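Local atomic coordinates of exonuclease (Laribacter hongkongensis, PDB entry 3SYY), a protein that digests double-stranded DNA as an alkaline exonuclease with strict 5'-3' polarity, carrying two bound magnesium ions in a lambda-exonuclease-like fold. Residues E42-R47 with E192-Y197; G87-P92 with A143-Q148; W149-S154 with Y165-I170. All coordinates share one frame; numbering follows the deposited sequence.

Interaction 1. Residues E42-R47 with E192-Y197; sequences ELICQR and EAEIEY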
loop_
_atom_site.group_PDB
_atom_site.type_symbol
_atom_site.label_atom_id
_atom_site.label_comp_id
_atom_site.label_asym_id
_atom_site.label_seq_id
_atom_site.Cartn_x
_atom_site.Cartn_y
_atom_site.Cartn_z
ATOM N N GLU A 42 4.200 4.122 -18.955
ATOM C CA GLU A 42 4.470 5.414 -18.375
ATOM C C GLU A 42 5.034 6.389 -19.417
ATOM O O GLU A 42 4.666 7.574 -19.448
ATOM C CB GLU A 42 5.568 5.298 -17.283
ATOM C CG GLU A 42 5.138 5.128 -15.867
ATOM C CD GLU A 42 6.378 4.935 -14.969
ATOM O OE1 GLU A 42 6.608 3.793 -14.547
ATOM O OE2 GLU A 42 7.109 5.919 -14.783
ATOM N N LEU A 43 6.000 5.923 -20.200
ATOM C CA LEU A 43 6.639 6.815 -21.188
ATOM C C LEU A 43 5.660 7.148 -22.363
ATOM O O LEU A 43 5.656 8.271 -22.877
ATOM C CB LEU A 43 7.901 6.161 -21.701
ATOM C CG LEU A 43 8.977 5.965 -20.611
ATOM C CD1 LEU A 43 10.293 5.578 -21.287
ATOM C CD2 LEU A 43 9.164 7.227 -19.871
ATOM N N ILE A 44 4.830 6.185 -22.750
ATOM C CA ILE A 44 3.777 6.460 -23.784
ATOM C C ILE A 44 2.880 7.594 -23.329
ATOM O O ILE A 44 2.690 8.592 -24.056
ATOM C CB ILE A 44 2.964 5.210 -24.135
ATOM C CG1 ILE A 44 3.868 4.242 -24.882
ATOM C CG2 ILE A 44 1.687 5.596 -24.984
ATOM C CD1 ILE A 44 3.349 2.810 -24.945
ATOM N N CYS A 45 2.367 7.491 -22.100
ATOM C CA CYS A 45 1.486 8.518 -21.594
ATOM C C CYS A 45 2.198 9.880 -21.456
ATOM O O CYS A 45 1.603 10.915 -21.685
ATOM C CB CYS A 45 0.789 8.082 -20.271
ATOM S SG CYS A 45 -0.143 6.533 -20.501
ATOM N N GLN A 46 3.472 9.890 -21.036
ATOM C CA GLN A 46 4.202 11.154 -20.975
ATOM C C GLN A 46 4.313 11.816 -22.359
ATOM O O GLN A 46 4.087 12.986 -22.486
ATOM C CB GLN A 46 5.625 10.938 -20.407
ATOM C CG GLN A 46 5.610 10.677 -18.891
ATOM C CD GLN A 46 7.018 10.475 -18.279
ATOM O OE1 GLN A 46 8.027 10.791 -18.886
ATOM N NE2 GLN A 46 7.056 9.883 -17.103
ATOM N N ARG A 47 4.665 11.043 -23.366
ATOM C CA ARG A 47 4.852 11.587 -24.714
ATOM C C ARG A 47 3.520 12.064 -25.299
ATOM O O ARG A 47 3.461 13.127 -25.889
ATOM C CB ARG A 47 5.519 10.569 -25.611
ATOM C CG ARG A 47 7.000 10.446 -25.277
ATOM C CD ARG A 47 7.686 9.537 -26.281
ATOM N NE ARG A 47 9.080 9.249 -25.921
ATOM C CZ ARG A 47 10.041 8.986 -26.801
ATOM N NH1 ARG A 47 9.779 8.967 -28.118
ATOM N NH2 ARG A 47 11.265 8.697 -26.363
ATOM N N GLU A 192 8.212 4.276 -29.629
ATOM C CA GLU A 192 7.904 5.197 -30.707
ATOM C C GLU A 192 6.866 4.650 -31.726
ATOM O O GLU A 192 5.954 5.385 -32.169
ATOM C CB GLU A 192 9.183 5.613 -31.368
ATOM C CG GLU A 192 9.844 6.645 -30.516
ATOM C CD GLU A 192 11.276 6.847 -30.887
ATOM O OE1 GLU A 192 11.831 7.852 -30.402
ATOM O OE2 GLU A 192 11.841 6.026 -31.651
ATOM N N ALA A 193 6.974 3.362 -32.031
ATOM C CA ALA A 193 5.994 2.694 -32.885
ATOM C C ALA A 193 4.625 2.682 -32.242
ATOM O O ALA A 193 3.608 2.870 -32.919
ATOM C CB ALA A 193 6.425 1.268 -33.183
ATOM N N GLU A 194 4.578 2.431 -30.933
ATOM C CA GLU A 194 3.292 2.398 -30.290
ATOM C C GLU A 194 2.584 3.747 -30.359
ATOM O O GLU A 194 1.375 3.799 -30.613
ATOM C CB GLU A 194 3.372 1.807 -28.897
ATOM C CG GLU A 194 2.071 1.827 -28.219
ATOM C CD GLU A 194 1.633 0.445 -27.731
ATOM O OE1 GLU A 194 2.433 -0.512 -27.709
ATOM O OE2 GLU A 194 0.464 0.344 -27.362
ATOM N N ILE A 195 3.341 4.811 -30.139
ATOM C CA ILE A 195 2.848 6.157 -30.229
ATOM C C ILE A 195 2.380 6.474 -31.675
ATOM O O ILE A 195 1.320 7.039 -31.866
ATOM C CB ILE A 195 3.909 7.114 -29.801
ATOM C CG1 ILE A 195 4.059 7.008 -28.251
ATOM C CG2 ILE A 195 3.501 8.554 -30.148
ATOM C CD1 ILE A 195 5.295 7.641 -27.751
ATOM N N GLU A 196 3.191 6.067 -32.648
ATOM C CA GLU A 196 2.831 6.255 -34.069
ATOM C C GLU A 196 1.544 5.519 -34.409
ATOM O O GLU A 196 0.658 6.083 -35.036
ATOM C CB GLU A 196 3.945 5.692 -34.921
ATOM C CG GLU A 196 3.635 5.729 -36.372
ATOM C CD GLU A 196 4.304 6.902 -36.977
ATOM O OE1 GLU A 196 3.969 8.041 -36.535
ATOM O OE2 GLU A 196 5.187 6.671 -37.849
ATOM N N TYR A 197 1.469 4.258 -33.974
ATOM C CA TYR A 197 0.310 3.408 -34.159
ATOM C C TYR A 197 -0.955 3.953 -33.569
ATOM O O TYR A 197 -1.999 4.002 -34.264
ATOM C CB TYR A 197 0.611 2.051 -33.592
ATOM C CG TYR A 197 -0.221 0.888 -34.042
ATOM C CD1 TYR A 197 -0.241 0.471 -35.404
ATOM C CD2 TYR A 197 -0.914 0.118 -33.101
ATOM C CE1 TYR A 197 -0.944 -0.665 -35.779
ATOM C CE2 TYR A 197 -1.662 -0.988 -33.479
ATOM C CZ TYR A 197 -1.668 -1.374 -34.823
ATOM O OH TYR A 197 -2.328 -2.516 -35.161
HETATM O O HOH W 1 13.231 8.694 -28.429
#
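Ile44 and Arg47 of helix 34-49 meet Glu192, Glu194 and Ile195 of helix 174-205 in a helix-helix contact with an apolar middle and a salt bridge at one margin, the centre of the contact about 21 Å from the centre of the chain. The local axes approach to 10.1 Å and cross at -50°; the backbones are nearest at Ile44 and Ile195, where Ile44 CG2 faces Ile195 CG1 at 4.3 Å. Ile195 sends CD1 across the aliphatic part of Arg47 at about a right angle, and the methyl lies 3.4 Å from Arg47 CD and 3.6 Å from Arg47 CB. Arg47 is extended from CG to NE, which carries its guanidinium past this methyl to the carboxylate of Glu192. There Arg47 NH1 donates a fairly straight but long hydrogen bond of 3.3 Å to Glu192 OE1. The acceptor lies at the guanidinium edge, close to its plane, and is approached at its anti lone pair, while the two flat groups are turned 60° apart. A water bridges the same pair, accepting from Arg47 NH2 and donating to Glu192 OE1 at 2.6 Å, so this oxygen is gripped twice. Arg47 NE is bound to the carbonyl of Gly14, which ties the helix pair to the N-terminal part of a domain of the PDDEXK nuclease clan, the lambda-exonuclease-like group. Ile44 CD1 abuts Glu194 CG at 3.6 Å, the side chains crossing nearly perpendicularly. With chi1 at 177° Glu194 swings CG onto the Ile44 methyl, and a bend at chi2 carries the carboxylate to its salt bridge with Lys126 of the second subunit. Trp119 of that subunit packs on both Ile44 and Glu194, so this side belongs to the subunit interface.

Interaction 2. Residues G87-P92 with A143-Q148; sequences GLIDHP and ACTGRQ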
loop_
_atom_site.group_PDB
_atom_site.type_symbol
_atom_site.label_atom_id
_atom_site.label_comp_id
_atom_site.label_asym_id
_atom_site.label_seq_id
_atom_site.Cartn_x
_atom_site.Cartn_y
_atom_site.Cartn_z
ATOM N N GLY A 87 23.203 18.176 -14.845
ATOM C CA GLY A 87 21.786 17.863 -14.953
ATOM C C GLY A 87 21.670 16.606 -15.780
ATOM O O GLY A 87 22.447 15.667 -15.627
ATOM N N LEU A 88 20.723 16.588 -16.702
ATOM C CA LEU A 88 20.549 15.420 -17.540
ATOM C C LEU A 88 21.499 15.464 -18.723
ATOM O O LEU A 88 21.563 16.450 -19.432
ATOM C CB LEU A 88 19.104 15.352 -18.023
ATOM C CG LEU A 88 18.875 14.037 -18.750
ATOM C CD1 LEU A 88 18.423 12.978 -17.746
ATOM C CD2 LEU A 88 17.871 14.273 -19.830
ATOM N N ILE A 89 22.237 14.388 -18.928
ATOM C CA ILE A 89 23.147 14.270 -20.051
ATOM C C ILE A 89 22.542 13.287 -21.033
ATOM O O ILE A 89 22.343 12.115 -20.707
ATOM C CB ILE A 89 24.521 13.688 -19.586
ATOM C CG1 ILE A 89 25.105 14.518 -18.426
ATOM C CG2 ILE A 89 25.521 13.565 -20.762
ATOM C CD1 ILE A 89 25.403 15.916 -18.815
ATOM N N ASP A 90 22.276 13.747 -22.250
ATOM C CA ASP A 90 21.735 12.848 -23.274
ATOM C C ASP A 90 22.762 11.827 -23.777
ATOM O O ASP A 90 23.976 12.097 -23.811
ATOM C CB ASP A 90 21.093 13.689 -24.397
ATOM C CG ASP A 90 19.876 14.462 -23.899
ATOM O OD1 ASP A 90 18.956 13.864 -23.276
ATOM O OD2 ASP A 90 19.832 15.677 -24.083
ATOM N N HIS A 91 22.307 10.636 -24.121
ATOM C CA HIS A 91 23.206 9.647 -24.669
ATOM C C HIS A 91 23.778 10.262 -25.956
ATOM O O HIS A 91 23.070 11.002 -26.658
ATOM C CB HIS A 91 22.471 8.352 -24.946
ATOM C CG HIS A 91 23.339 7.266 -25.490
ATOM N ND1 HIS A 91 23.854 6.243 -24.709
ATOM C CD2 HIS A 91 23.779 7.037 -26.752
ATOM C CE1 HIS A 91 24.572 5.434 -25.470
ATOM N NE2 HIS A 91 24.527 5.884 -26.717
ATOM N N PRO A 92 25.082 10.060 -26.207
ATOM C CA PRO A 92 25.663 10.741 -27.394
ATOM C C PRO A 92 24.958 10.417 -28.750
ATOM O O PRO A 92 24.883 11.299 -29.596
ATOM C CB PRO A 92 27.146 10.295 -27.384
ATOM C CG PRO A 92 27.219 9.100 -26.461
ATOM C CD PRO A 92 26.096 9.333 -25.430
ATOM N N ALA A 143 27.822 5.254 -20.031
ATOM C CA ALA A 143 27.385 5.262 -21.447
ATOM C C ALA A 143 27.052 6.640 -21.940
ATOM O O ALA A 143 27.548 7.062 -23.015
ATOM C CB ALA A 143 26.224 4.346 -21.655
ATOM N N CYS A 144 26.238 7.365 -21.179
ATOM C CA CYS A 144 25.834 8.701 -21.592
ATOM C C CYS A 144 26.917 9.769 -21.554
ATOM O O CYS A 144 26.896 10.710 -22.368
ATOM C CB CYS A 144 24.635 9.191 -20.816
ATOM S SG CYS A 144 23.129 8.219 -21.168
ATOM N N THR A 145 27.850 9.655 -20.615
ATOM C CA THR A 145 28.806 10.722 -20.407
ATOM C C THR A 145 30.156 10.420 -21.006
ATOM O O THR A 145 30.987 11.314 -21.051
ATOM C CB THR A 145 29.110 10.965 -18.898
ATOM O OG1 THR A 145 29.435 9.701 -18.288
ATOM C CG2 THR A 145 27.928 11.678 -18.193
ATOM N N GLY A 146 30.410 9.168 -21.362
ATOM C CA GLY A 146 31.750 8.777 -21.806
ATOM C C GLY A 146 32.744 8.575 -20.659
ATOM O O GLY A 146 33.955 8.388 -20.892
ATOM N N ARG A 147 32.262 8.584 -19.410
ATOM C CA ARG A 147 33.193 8.428 -18.280
ATOM C C ARG A 147 33.635 7.017 -18.042
ATOM O O ARG A 147 33.057 6.051 -18.581
ATOM C CB ARG A 147 32.643 9.057 -17.009
ATOM C CG ARG A 147 32.346 10.505 -17.205
ATOM C CD ARG A 147 33.434 11.350 -16.597
ATOM N NE ARG A 147 33.263 12.753 -16.938
ATOM C CZ ARG A 147 33.702 13.756 -16.186
ATOM N NH1 ARG A 147 34.269 13.501 -15.014
ATOM N NH2 ARG A 147 33.542 15.006 -16.579
ATOM N N GLN A 148 34.692 6.896 -17.234
ATOM C CA GLN A 148 35.445 5.652 -17.102
ATOM C C GLN A 148 35.143 4.870 -15.799
ATOM O O GLN A 148 35.346 3.670 -15.731
ATOM C CB GLN A 148 36.965 5.964 -17.212
ATOM C CG GLN A 148 37.373 6.506 -18.586
ATOM C CD GLN A 148 36.951 5.582 -19.748
ATOM O OE1 GLN A 148 36.248 6.013 -20.650
ATOM N NE2 GLN A 148 37.358 4.310 -19.704
#
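Cys144 points its sulfur at the backbone and CB of His91, while Ile89 and Thr145 meet crosswise, methyl to methyl. The SG of Cys144 lies 3.8 Å from His91 CB and sits at the edge of the imidazole, 77° off the ring normal and 5.1 Å from its centroid. This placement follows from SG standing anti to the carbonyl carbon of Cys144 (chi1 -66°). Pro92 turns its CD over one face of the preceding His91 ring and also rests against the end of helix 132-145, 3.5 Å from Cys144 O and 3.6 Å from Ala143 O. Ile89 crosses Thr145 at about a right angle: Ile89 CG2 comes within 4.0 Å of Thr145 CG2 and 3.6 Å of Cys144 O. A chi1 of 50° turns the methyl of Thr145 to Ile89 and its hydroxyl to its own chain, where OG1 accepts from Arg147 N at 3.2 Å and is bonded to Gln141 O. No hydrogen bond links 87-92 to 143-148; the pair meets by van der Waals contact, much of it against the last carbonyls of the helix. Strand 89-90 pairs in turn with strand 97-99, which leads to the magnesium ligand Ser100. The arrangement is thus a helix C-terminus, closed by Gly146 with positive phi and an ST turn at Thr145, packed against an edge strand near the metal site of a PDDEXK nuclease.

Interaction 3. Residues W149-S154 with Y165-I170; sequences WCDFVS and YFCTRI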
loop_
_atom_site.group_PDB
_atom_site.type_symbol
_atom_site.label_atom_id
_atom_site.label_comp_id
_atom_site.label_asym_id
_atom_site.label_seq_id
_atom_site.Cartn_x
_atom_site.Cartn_y
_atom_site.Cartn_z
ATOM N N TRP A 149 34.639 5.553 -14.772
ATOM C CA TRP A 149 34.193 4.860 -13.529
ATOM C C TRP A 149 33.176 5.708 -12.801
ATOM O O TRP A 149 33.029 6.887 -13.071
ATOM C CB TRP A 149 35.389 4.607 -12.565
ATOM C CG TRP A 149 36.255 5.835 -12.353
ATOM C CD1 TRP A 149 37.432 6.160 -13.034
ATOM C CD2 TRP A 149 36.056 6.892 -11.398
ATOM N NE1 TRP A 149 37.949 7.342 -12.555
ATOM C CE2 TRP A 149 37.148 7.799 -11.538
ATOM C CE3 TRP A 149 35.104 7.127 -10.387
ATOM C CZ2 TRP A 149 37.265 8.941 -10.763
ATOM C CZ3 TRP A 149 35.224 8.273 -9.620
ATOM C CH2 TRP A 149 36.304 9.159 -9.805
ATOM N N CYS A 150 32.528 5.110 -11.805
ATOM C CA CYS A 150 31.554 5.841 -10.981
ATOM C C CYS A 150 31.751 5.303 -9.573
ATOM O O CYS A 150 31.797 4.108 -9.359
ATOM C CB CYS A 150 30.129 5.532 -11.418
ATOM S SG CYS A 150 28.882 6.433 -10.426
ATOM N N ASP A 151 31.918 6.217 -8.637
ATOM C CA ASP A 151 32.027 5.849 -7.224
ATOM C C ASP A 151 30.582 5.796 -6.685
ATOM O O ASP A 151 29.848 6.767 -6.747
ATOM C CB ASP A 151 32.789 6.947 -6.492
ATOM C CG ASP A 151 34.329 6.690 -6.485
ATOM O OD1 ASP A 151 34.740 5.538 -6.754
ATOM O OD2 ASP A 151 35.090 7.650 -6.258
ATOM N N PHE A 152 30.200 4.649 -6.196
ATOM C CA PHE A 152 28.873 4.477 -5.626
ATOM C C PHE A 152 28.981 4.792 -4.140
ATOM O O PHE A 152 29.793 4.184 -3.455
ATOM C CB PHE A 152 28.499 3.025 -5.795
ATOM C CG PHE A 152 27.202 2.667 -5.119
ATOM C CD1 PHE A 152 27.196 2.117 -3.831
ATOM C CD2 PHE A 152 25.990 2.882 -5.772
ATOM C CE1 PHE A 152 25.967 1.758 -3.199
ATOM C CE2 PHE A 152 24.762 2.513 -5.161
ATOM C CZ PHE A 152 24.753 1.990 -3.848
ATOM N N VAL A 153 28.245 5.781 -3.664
ATOM C CA VAL A 153 28.298 6.175 -2.248
ATOM C C VAL A 153 26.942 5.813 -1.641
ATOM O O VAL A 153 25.904 6.152 -2.237
ATOM C CB VAL A 153 28.494 7.692 -2.131
ATOM C CG1 VAL A 153 28.375 8.185 -0.632
ATOM C CG2 VAL A 153 29.906 8.088 -2.713
ATOM N N SER A 154 26.954 5.105 -0.500
ATOM C CA SER A 154 25.762 5.005 0.363
ATOM C C SER A 154 26.048 5.753 1.681
ATOM O O SER A 154 27.171 5.649 2.229
ATOM C CB SER A 154 25.417 3.526 0.571
ATOM O OG SER A 154 24.259 3.322 1.373
ATOM N N TYR A 165 29.358 6.024 6.265
ATOM C CA TYR A 165 29.841 6.283 4.901
ATOM C C TYR A 165 30.380 5.060 4.223
ATOM O O TYR A 165 31.202 4.342 4.808
ATOM C CB TYR A 165 30.895 7.391 4.930
ATOM C CG TYR A 165 31.548 7.627 3.595
ATOM C CD1 TYR A 165 30.952 8.446 2.637
ATOM C CD2 TYR A 165 32.790 7.054 3.314
ATOM C CE1 TYR A 165 31.587 8.688 1.397
ATOM C CE2 TYR A 165 33.437 7.284 2.122
ATOM C CZ TYR A 165 32.855 8.102 1.171
ATOM O OH TYR A 165 33.556 8.269 -0.001
ATOM N N PHE A 166 29.859 4.765 3.013
ATOM C CA PHE A 166 30.319 3.619 2.241
ATOM C C PHE A 166 30.547 4.078 0.817
ATOM O O PHE A 166 29.734 4.843 0.257
ATOM C CB PHE A 166 29.283 2.469 2.241
ATOM C CG PHE A 166 29.597 1.377 1.246
ATOM C CD1 PHE A 166 30.373 0.312 1.616
ATOM C CD2 PHE A 166 29.152 1.462 -0.080
ATOM C CE1 PHE A 166 30.688 -0.679 0.728
ATOM C CE2 PHE A 166 29.452 0.487 -0.988
ATOM C CZ PHE A 166 30.199 -0.608 -0.587
ATOM N N CYS A 167 31.653 3.639 0.232
ATOM C CA CYS A 167 31.932 4.015 -1.152
ATOM C C CYS A 167 32.684 2.884 -1.821
ATOM O O CYS A 167 33.598 2.254 -1.191
ATOM C CB CYS A 167 32.655 5.347 -1.248
ATOM S SG CYS A 167 33.183 5.809 -2.944
ATOM N N THR A 168 32.287 2.566 -3.055
ATOM C CA THR A 168 33.021 1.530 -3.843
ATOM C C THR A 168 33.014 1.960 -5.318
ATOM O O THR A 168 32.045 2.602 -5.773
ATOM C CB THR A 168 32.445 0.124 -3.647
ATOM O OG1 THR A 168 33.347 -0.870 -4.154
ATOM C CG2 THR A 168 31.038 -0.055 -4.352
ATOM N N ARG A 169 34.087 1.636 -6.050
ATOM C CA ARG A 169 34.237 2.126 -7.417
ATOM C C ARG A 169 33.767 1.114 -8.408
ATOM O O ARG A 169 34.143 -0.064 -8.325
ATOM C CB ARG A 169 35.692 2.438 -7.767
ATOM C CG ARG A 169 35.783 3.307 -9.064
ATOM C CD ARG A 169 37.079 4.071 -9.104
ATOM N NE ARG A 169 37.027 5.272 -8.265
ATOM C CZ ARG A 169 37.979 6.193 -8.269
ATOM N NH1 ARG A 169 39.022 6.035 -9.073
ATOM N NH2 ARG A 169 37.899 7.256 -7.505
ATOM N N ILE A 170 32.948 1.571 -9.353
ATOM C CA ILE A 170 32.448 0.668 -10.392
ATOM C C ILE A 170 33.069 1.135 -11.701
ATOM O O ILE A 170 32.819 2.269 -12.150
ATOM C CB ILE A 170 30.882 0.703 -10.485
ATOM C CG1 ILE A 170 30.255 0.357 -9.110
ATOM C CG2 ILE A 170 30.400 -0.236 -11.630
ATOM C CD1 ILE A 170 30.517 -1.137 -8.582
#
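Arg169 reaches from one strand of a beta hairpin to Asp151 and Trp149 of the other. Its CB starts 3.4 Å from Asp151 OD1, and CG, anti to the backbone N (chi1 -165°), lies equally near that oxygen while touching Trp149 CB. CD passes above the indole at CG and CD2. A bend at chi3 (-80°) then lays the guanidinium flat on the tryptophan, the planes only 5° apart. Arg169 CZ stands 3.5 Å from the centroid of the six-membered ring, almost on its normal, a stacked cation-pi contact. NE donates to Asp151 OD1 at 2.8 Å, nearly straight, and NH2 to Asp151 OD2 at 3.1 Å; NH1 lies over Trp149 CE2. The bidentate salt bridge is side-on: both oxygens are met on their syn sides, both nitrogens tilted out of the carboxylate plane to the same side, and the two bonds together with the stack fix the rotation of the guanidinium. Asp151 OD2 has a further bond from Tyr75, which positions the acid.

In the backbone ladder, Asp151 and Arg169 form a non-hydrogen-bonded antiparallel pair, as do Val153 and Cys167. The pairs Cys150-Ile170, Phe152-Thr168 and Ser154-Phe166 are each doubly hydrogen-bonded. On the sheet face bearing Phe152 and Phe166 the rings meet at their edges, Phe152 CD1 being 4.0 Å from Phe166 CE2. On the other face Val153 CG1 touches Tyr165 CE1 at 3.8 Å.

Strand 149-155 lies parallel to 109-114, which bears the magnesium ligands Glu112 and Ile113, and strand 165-171 is the outermost of the five-stranded sheet within the chain. Helix 132-145 covers Cys150, Phe152 and Ile170 through Met138, while helix 59-79 packs on Val153 and Tyr165 across the sheet.

How the interactions relate
Along the chain, interactions 2 and 3 follow in series, and both fall between the two segments of interaction 1. Segment 143-148 runs directly into 149-154: helix 132-145 ends in interaction 2 and the next strand opens interaction 3. Their centres are about 18 Å apart, and both lie close to the magnesium site, interaction 2 at an outer strand of the three-stranded sheet and interaction 3 in the five-stranded one. Strand 165-171 then leads into helix 174-205, which reaches interaction 1, its centre about 35 Å from that of interaction 3 and about 24 Å from that of interaction 2. The long helix thus connects the metal-binding core with a region touching the second subunit.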